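PDB 5XGA: osmolarity sensor protein EnvZ from Escherichia coli, which senses medium osmolarity as a membrane-bound histidine kinase, the periplasmic domain studied here probably taking part in signal reception. Local coordinates for residues Glu50-Glu62 / Trp101-Pro115. Residues are numbered along the deposited sequence; the frame is centred on the assembly and turned at random.
Sequences ELGISLYSNEAAE and WLKTWLSPNIWVRVP. With CPS (3-[(3-cholamidopropyl)dimethylammonio]-1-propanesulfonate), chain B.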
loop_
_atom_site.group_PDB
_atom_site.type_symbol
_atom_site.label_atom_id
_atom_site.label_comp_id
_atom_site.label_asym_id
_atom_site.label_seq_id
_atom_site.Cartn_x
_atom_site.Cartn_y
_atom_site.Cartn_z
ATOM N N GLU A 50 -5.946 -9.771 -3.253
ATOM C CA GLU A 50 -6.988 -9.209 -2.401
ATOM C C GLU A 50 -6.875 -7.682 -2.286
ATOM O O GLU A 50 -7.884 -6.988 -2.181
ATOM C CB GLU A 50 -6.937 -9.850 -1.010
ATOM C CG GLU A 50 -8.070 -9.434 -0.085
ATOM C CD GLU A 50 -9.445 -9.839 -0.607
ATOM O OE1 GLU A 50 -9.545 -10.878 -1.299
ATOM O OE2 GLU A 50 -10.425 -9.111 -0.328
ATOM N N LEU A 51 -5.657 -7.148 -2.317
ATOM C CA LEU A 51 -5.532 -5.697 -2.250
ATOM C C LEU A 51 -5.996 -5.030 -3.535
ATOM O O LEU A 51 -6.302 -3.842 -3.538
ATOM C CB LEU A 51 -4.100 -5.281 -1.958
ATOM C CG LEU A 51 -3.633 -5.438 -0.521
ATOM C CD1 LEU A 51 -2.135 -5.151 -0.465
ATOM C CD2 LEU A 51 -4.383 -4.491 0.376
ATOM N N GLY A 52 -6.022 -5.779 -4.632
ATOM C CA GLY A 52 -6.359 -5.183 -5.921
ATOM C C GLY A 52 -5.306 -4.186 -6.398
ATOM O O GLY A 52 -5.616 -3.153 -6.999
ATOM N N ILE A 53 -4.046 -4.495 -6.131
ATOM C CA ILE A 53 -2.953 -3.643 -6.562
ATOM C C ILE A 53 -2.861 -3.608 -8.082
ATOM O O ILE A 53 -2.878 -4.656 -8.732
ATOM C CB ILE A 53 -1.612 -4.131 -5.989
ATOM C CG1 ILE A 53 -1.500 -3.763 -4.507
ATOM C CG2 ILE A 53 -0.421 -3.583 -6.812
ATOM C CD1 ILE A 53 -0.403 -4.516 -3.770
ATOM N N SER A 54 -2.777 -2.399 -8.635
ATOM C CA SER A 54 -2.346 -2.210 -10.015
ATOM C C SER A 54 -1.002 -1.515 -9.992
ATOM O O SER A 54 -0.767 -0.663 -9.130
ATOM C CB SER A 54 -3.351 -1.369 -10.815
ATOM O OG SER A 54 -4.593 -2.044 -10.934
ATOM N N LEU A 55 -0.130 -1.869 -10.937
ATOM C CA LEU A 55 1.181 -1.230 -11.080
ATOM C C LEU A 55 1.199 -0.309 -12.288
ATOM O O LEU A 55 0.841 -0.724 -13.391
ATOM C CB LEU A 55 2.287 -2.273 -11.225
ATOM C CG LEU A 55 2.382 -3.325 -10.129
ATOM C CD1 LEU A 55 3.590 -4.231 -10.385
ATOM C CD2 LEU A 55 2.494 -2.655 -8.761
ATOM N N TYR A 56 1.632 0.930 -12.072
ATOM C CA TYR A 56 1.648 1.964 -13.109
ATOM C C TYR A 56 3.042 2.515 -13.364
ATOM O O TYR A 56 3.796 2.747 -12.428
ATOM C CB TYR A 56 0.750 3.128 -12.713
ATOM C CG TYR A 56 -0.726 2.897 -12.897
ATOM C CD1 TYR A 56 -1.417 1.997 -12.094
ATOM C CD2 TYR A 56 -1.434 3.606 -13.852
ATOM C CE1 TYR A 56 -2.779 1.801 -12.254
ATOM C CE2 TYR A 56 -2.799 3.411 -14.025
ATOM C CZ TYR A 56 -3.464 2.509 -13.224
ATOM O OH TYR A 56 -4.828 2.327 -13.394
ATOM N N SER A 57 3.371 2.750 -14.631
ATOM C CA SER A 57 4.535 3.572 -14.958
ATOM C C SER A 57 4.246 5.001 -14.532
ATOM O O SER A 57 3.091 5.369 -14.344
ATOM C CB SER A 57 4.846 3.525 -16.457
ATOM O OG SER A 57 3.805 4.133 -17.193
ATOM N N ASN A 58 5.292 5.812 -14.392
ATOM C CA ASN A 58 5.126 7.225 -14.050
ATOM C C ASN A 58 4.185 7.943 -15.011
ATOM O O ASN A 58 3.308 8.712 -14.593
ATOM C CB ASN A 58 6.489 7.933 -14.024
ATOM C CG ASN A 58 7.405 7.373 -12.956
ATOM O OD1 ASN A 58 6.939 6.929 -11.909
ATOM N ND2 ASN A 58 8.709 7.379 -13.215
ATOM N N GLU A 59 4.366 7.680 -16.300
ATOM C CA GLU A 59 3.575 8.340 -17.336
ATOM C C GLU A 59 2.102 7.945 -17.223
ATOM O O GLU A 59 1.221 8.810 -17.162
ATOM C CB GLU A 59 4.119 7.990 -18.727
ATOM C CG GLU A 59 3.306 8.557 -19.889
ATOM C CD GLU A 59 3.764 8.032 -21.245
ATOM O OE1 GLU A 59 4.981 7.804 -21.413
ATOM O OE2 GLU A 59 2.907 7.843 -22.138
ATOM N N ALA A 60 1.846 6.638 -17.174
ATOM C CA ALA A 60 0.488 6.106 -17.078
ATOM C C ALA A 60 -0.209 6.583 -15.820
ATOM O O ALA A 60 -1.379 6.965 -15.855
ATOM C CB ALA A 60 0.516 4.598 -17.119
ATOM N N ALA A 61 0.513 6.560 -14.704
ATOM C CA ALA A 61 -0.041 7.009 -13.429
ATOM C C ALA A 61 -0.530 8.443 -13.502
ATOM O O ALA A 61 -1.618 8.770 -13.020
ATOM C CB ALA A 61 0.988 6.885 -12.332
ATOM N N GLU A 62 0.296 9.303 -14.085
ATOM C CA GLU A 62 -0.018 10.722 -14.147
ATOM C C GLU A 62 -1.314 10.962 -14.917
ATOM O O GLU A 62 -1.926 12.021 -14.807
ATOM C CB GLU A 62 1.147 11.502 -14.766
ATOM C CG GLU A 62 2.377 11.573 -13.854
ATOM C CD GLU A 62 3.524 12.376 -14.452
ATOM O OE1 GLU A 62 3.690 12.352 -15.690
ATOM O OE2 GLU A 62 4.262 13.036 -13.686
ATOM N N TRP A 101 -2.224 6.007 -3.750
ATOM C CA TRP A 101 -1.112 5.892 -4.678
ATOM C C TRP A 101 0.165 5.841 -3.844
ATOM O O TRP A 101 0.383 6.706 -3.005
ATOM C CB TRP A 101 -1.084 7.073 -5.654
ATOM C CG TRP A 101 -2.206 7.050 -6.649
ATOM C CD1 TRP A 101 -3.460 7.578 -6.497
ATOM C CD2 TRP A 101 -2.171 6.466 -7.955
ATOM N NE1 TRP A 101 -4.210 7.346 -7.627
ATOM C CE2 TRP A 101 -3.435 6.670 -8.540
ATOM C CE3 TRP A 101 -1.187 5.789 -8.687
ATOM C CZ2 TRP A 101 -3.742 6.221 -9.823
ATOM C CZ3 TRP A 101 -1.490 5.344 -9.960
ATOM C CH2 TRP A 101 -2.760 5.559 -10.517
ATOM N N LEU A 102 0.982 4.817 -4.081
ATOM C CA LEU A 102 2.128 4.502 -3.241
ATOM C C LEU A 102 3.369 4.321 -4.106
ATOM O O LEU A 102 3.323 3.623 -5.120
ATOM C CB LEU A 102 1.853 3.223 -2.427
ATOM C CG LEU A 102 3.025 2.567 -1.708
ATOM C CD1 LEU A 102 3.477 3.412 -0.521
ATOM C CD2 LEU A 102 2.682 1.163 -1.261
ATOM N N LYS A 103 4.465 4.969 -3.714
ATOM C CA LYS A 103 5.758 4.738 -4.331
ATOM C C LYS A 103 6.786 4.516 -3.222
ATOM O O LYS A 103 6.736 5.186 -2.189
ATOM C CB LYS A 103 6.158 5.920 -5.233
ATOM C CG LYS A 103 7.503 5.722 -5.926
ATOM C CD LYS A 103 7.779 6.775 -6.990
ATOM C CE LYS A 103 7.192 6.369 -8.349
ATOM N NZ LYS A 103 7.670 7.286 -9.428
ATOM N N THR A 104 7.692 3.559 -3.415
ATOM C CA THR A 104 8.715 3.280 -2.399
ATOM C C THR A 104 10.105 3.301 -2.976
ATOM O O THR A 104 10.286 3.262 -4.192
ATOM C CB THR A 104 8.548 1.903 -1.719
ATOM O OG1 THR A 104 9.129 0.884 -2.551
ATOM C CG2 THR A 104 7.070 1.595 -1.408
ATOM N N TRP A 105 11.087 3.318 -2.081
ATOM C CA TRP A 105 12.482 3.428 -2.485
ATOM C C TRP A 105 12.914 2.191 -3.259
ATOM O O TRP A 105 13.880 2.241 -4.023
ATOM C CB TRP A 105 13.382 3.632 -1.262
ATOM C CG TRP A 105 13.623 2.370 -0.466
ATOM C CD1 TRP A 105 14.775 1.635 -0.431
ATOM C CD2 TRP A 105 12.695 1.698 0.398
ATOM N NE1 TRP A 105 14.624 0.552 0.405
ATOM C CE2 TRP A 105 13.356 0.565 0.925
ATOM C CE3 TRP A 105 11.370 1.940 0.776
ATOM C CZ2 TRP A 105 12.738 -0.324 1.809
ATOM C CZ3 TRP A 105 10.756 1.059 1.657
ATOM C CH2 TRP A 105 11.442 -0.060 2.164
ATOM N N LEU A 106 12.182 1.093 -3.057
ATOM C CA LEU A 106 12.464 -0.201 -3.686
ATOM C C LEU A 106 12.193 -0.218 -5.189
ATOM O O LEU A 106 12.860 -0.929 -5.939
ATOM C CB LEU A 106 11.636 -1.310 -3.020
ATOM C CG LEU A 106 11.880 -1.694 -1.561
ATOM C CD1 LEU A 106 10.721 -2.538 -1.045
ATOM C CD2 LEU A 106 13.197 -2.442 -1.390
ATOM N N SER A 107 11.203 0.549 -5.631
ATOM C CA SER A 107 10.853 0.597 -7.050
ATOM C C SER A 107 10.486 2.002 -7.454
ATOM O O SER A 107 9.310 2.309 -7.646
ATOM C CB SER A 107 9.690 -0.348 -7.359
ATOM O OG SER A 107 9.995 -1.670 -6.975
ATOM N N PRO A 108 11.495 2.865 -7.585
ATOM C CA PRO A 108 11.313 4.305 -7.781
ATOM C C PRO A 108 10.582 4.680 -9.063
ATOM O O PRO A 108 10.090 5.806 -9.162
ATOM C CB PRO A 108 12.755 4.836 -7.810
ATOM C CG PRO A 108 13.601 3.663 -8.108
ATOM C CD PRO A 108 12.917 2.493 -7.497
ATOM N N ASN A 109 10.508 3.764 -10.026
ATOM C CA ASN A 109 9.828 4.066 -11.288
ATOM C C ASN A 109 8.458 3.390 -11.440
ATOM O O ASN A 109 7.896 3.382 -12.533
ATOM C CB ASN A 109 10.717 3.679 -12.471
ATOM C CG ASN A 109 11.988 4.505 -12.541
ATOM O OD1 ASN A 109 11.955 5.738 -12.464
ATOM N ND2 ASN A 109 13.119 3.827 -12.673
ATOM N N ILE A 110 7.935 2.838 -10.345
ATOM C CA ILE A 110 6.604 2.212 -10.326
ATOM C C ILE A 110 5.687 2.900 -9.311
ATOM O O ILE A 110 6.072 3.109 -8.156
ATOM C CB ILE A 110 6.680 0.695 -9.968
ATOM C CG1 ILE A 110 7.466 -0.079 -11.024
ATOM C CG2 ILE A 110 5.285 0.097 -9.790
ATOM C CD1 ILE A 110 6.910 0.081 -12.429
ATOM N N TRP A 111 4.476 3.249 -9.737
ATOM C CA TRP A 111 3.440 3.645 -8.800
ATOM C C TRP A 111 2.519 2.464 -8.491
ATOM O O TRP A 111 2.079 1.750 -9.395
ATOM C CB TRP A 111 2.618 4.808 -9.351
ATOM C CG TRP A 111 3.274 6.143 -9.166
ATOM C CD1 TRP A 111 4.016 6.826 -10.085
ATOM C CD2 TRP A 111 3.251 6.955 -7.986
ATOM N NE1 TRP A 111 4.448 8.019 -9.555
ATOM C CE2 TRP A 111 3.990 8.122 -8.264
ATOM C CE3 TRP A 111 2.673 6.811 -6.718
ATOM C CZ2 TRP A 111 4.179 9.131 -7.323
ATOM C CZ3 TRP A 111 2.851 7.821 -5.788
ATOM C CH2 TRP A 111 3.609 8.960 -6.092
ATOM N N VAL A 112 2.226 2.272 -7.214
ATOM C CA VAL A 112 1.297 1.232 -6.776
ATOM C C VAL A 112 -0.071 1.860 -6.539
ATOM O O VAL A 112 -0.196 2.781 -5.727
ATOM C CB VAL A 112 1.805 0.538 -5.488
ATOM C CG1 VAL A 112 0.748 -0.357 -4.895
ATOM C CG2 VAL A 112 3.087 -0.251 -5.777
ATOM N N ARG A 113 -1.084 1.384 -7.262
ATOM C CA ARG A 113 -2.433 1.919 -7.112
ATOM C C ARG A 113 -3.310 0.945 -6.353
ATOM O O ARG A 113 -3.477 -0.197 -6.774
ATOM C CB ARG A 113 -3.072 2.215 -8.468
ATOM C CG ARG A 113 -4.476 2.813 -8.335
ATOM C CD ARG A 113 -5.225 2.752 -9.654
ATOM N NE ARG A 113 -6.539 3.386 -9.546
ATOM C CZ ARG A 113 -7.666 2.736 -9.263
ATOM N NH1 ARG A 113 -7.657 1.426 -9.066
ATOM N NH2 ARG A 113 -8.813 3.405 -9.186
ATOM N N VAL A 114 -3.872 1.404 -5.237
ATOM C CA VAL A 114 -4.708 0.555 -4.390
ATOM C C VAL A 114 -5.967 1.300 -3.962
ATOM O O VAL A 114 -5.900 2.232 -3.164
ATOM C CB VAL A 114 -3.949 0.082 -3.122
ATOM C CG1 VAL A 114 -4.716 -1.020 -2.416
ATOM C CG2 VAL A 114 -2.577 -0.426 -3.488
ATOM N N PRO A 115 -7.120 0.896 -4.504
ATOM C CA PRO A 115 -8.412 1.444 -4.075
ATOM C C PRO A 115 -8.769 1.014 -2.663
ATOM O O PRO A 115 -8.556 -0.150 -2.299
ATOM C CB PRO A 115 -9.401 0.844 -5.083
ATOM C CG PRO A 115 -8.777 -0.452 -5.459
ATOM C CD PRO A 115 -7.282 -0.153 -5.522
HETATM C C1 CPS B . 5.850 -3.277 -3.310
HETATM C C2 CPS B . 5.904 -4.041 -4.612
HETATM C C3 CPS B . 7.469 -5.752 -3.555
HETATM C C4 CPS B . 8.727 -6.575 -3.701
HETATM C C5 CPS B . 8.737 -7.342 -4.981
HETATM C C6 CPS B . 8.520 -6.365 -6.106
HETATM C C7 CPS B . 8.756 -7.127 -7.376
HETATM C C8 CPS B . 9.880 -8.050 -6.963
HETATM C C9 CPS B . 10.060 -7.909 -5.451
HETATM C C10 CPS B . 7.668 -8.422 -4.866
HETATM C C11 CPS B . 4.789 -5.058 -4.568
HETATM C C12 CPS B . 6.825 -2.116 -3.281
HETATM C C13 CPS B . 6.509 -1.163 -4.406
HETATM C C14 CPS B . 6.686 -1.903 -5.722
HETATM C C15 CPS B . 5.738 -3.074 -5.788
HETATM C C16 CPS B . 5.843 -3.756 -7.141
HETATM C C17 CPS B . 7.064 -4.666 -7.258
HETATM C C18 CPS B . 7.212 -5.601 -6.039
HETATM C C19 CPS B . 7.202 -4.831 -4.738
HETATM C C20 CPS B . 10.589 -9.212 -4.814
HETATM C C21 CPS B . 10.578 -9.260 -3.283
HETATM C C22 CPS B . 11.974 -9.572 -5.344
HETATM C C23 CPS B . 12.492 -10.966 -5.035
HETATM C C24 CPS B . 13.454 -11.415 -6.129
HETATM C C25 CPS B . 13.888 -12.922 -8.031
HETATM C C26 CPS B . 13.208 -13.997 -8.900
HETATM C C27 CPS B . 14.033 -14.476 -10.109
HETATM C C28 CPS B . 13.658 -16.818 -9.854
HETATM C C29 CPS B . 12.048 -15.503 -11.003
HETATM C C30 CPS B . 14.138 -15.831 -12.079
HETATM N N1 CPS B . 13.054 -12.400 -6.936
HETATM N N2 CPS B . 13.483 -15.681 -10.764
HETATM O O1 CPS B . 14.563 -10.913 -6.266
HETATM O O2 CPS B . 7.336 -0.006 -4.280
HETATM O O3 CPS B . 8.233 -3.891 -7.522
HETATM O O4 CPS B . 9.815 -5.689 -3.716
HETATM O O HOH W 1 -5.582 -0.538 -8.656
HETATM O O HOH W 2 7.939 4.749 -14.897
#
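Trp101 turns the edge of its six-membered ring onto the face of Tyr56, a T-shaped stack with planes at 71° and CH2 lying over the centre of the phenol ring. Trp101 CZ3 also meets the methyl of Ala61, CB, at 3.8 Å. Two residues on, Lys103 sends its bent chain past the Trp111 ring, with CE over one face, and NZ donates both to Asn58 OD1, at 2.6 Å, and to Pro108 O, tying the start of helix 58-62 to the hairpin loop. Thr104 OG1 and Ser107 OG meet the detergent hydroxyls O2 and O3 of CPS. From Trp111 onward the strand pairs antiparallel with 54-57, an example of how a β-sheet sorts alternate residues onto two faces. Trp111 N donates to Tyr56 O and Tyr56 N to Trp111 O, hydrogen bonds of 2.8 Å each, while the indole CD1 packs against Ala61 CB. On the other face Val112 CG2 lies 3.9 Å from Leu55 CD2, and both methyls touch the sterol-like rings of CPS. Arg113 and Ser54 form the second hydrogen-bonded pair. With CG anti to the backbone N (chi1 -178°), the extended Arg113 chain runs alongside Tyr56, Arg113 CD reaching Tyr56 CE1 at 3.7 Å. Its NH1 donates to a water that also joins Gly52 O, Ser54 OG and Arg113 O. Were Tyr56 an alanine, the Trp101 edge would probably lose the aromatic face it points into, and Arg113 CD the ring alongside it. Val114 CG2 then packs on Ile53 CG1 at 3.7 Å. Strand 54-57 is one of the two edge strands, within this chain, of a five-stranded antiparallel sheet, with 110-115 between it and 99-104; helix 10-24 packs against Leu51, Ile53 and Val114, while helix 73-83 meets Leu102 and Thr104.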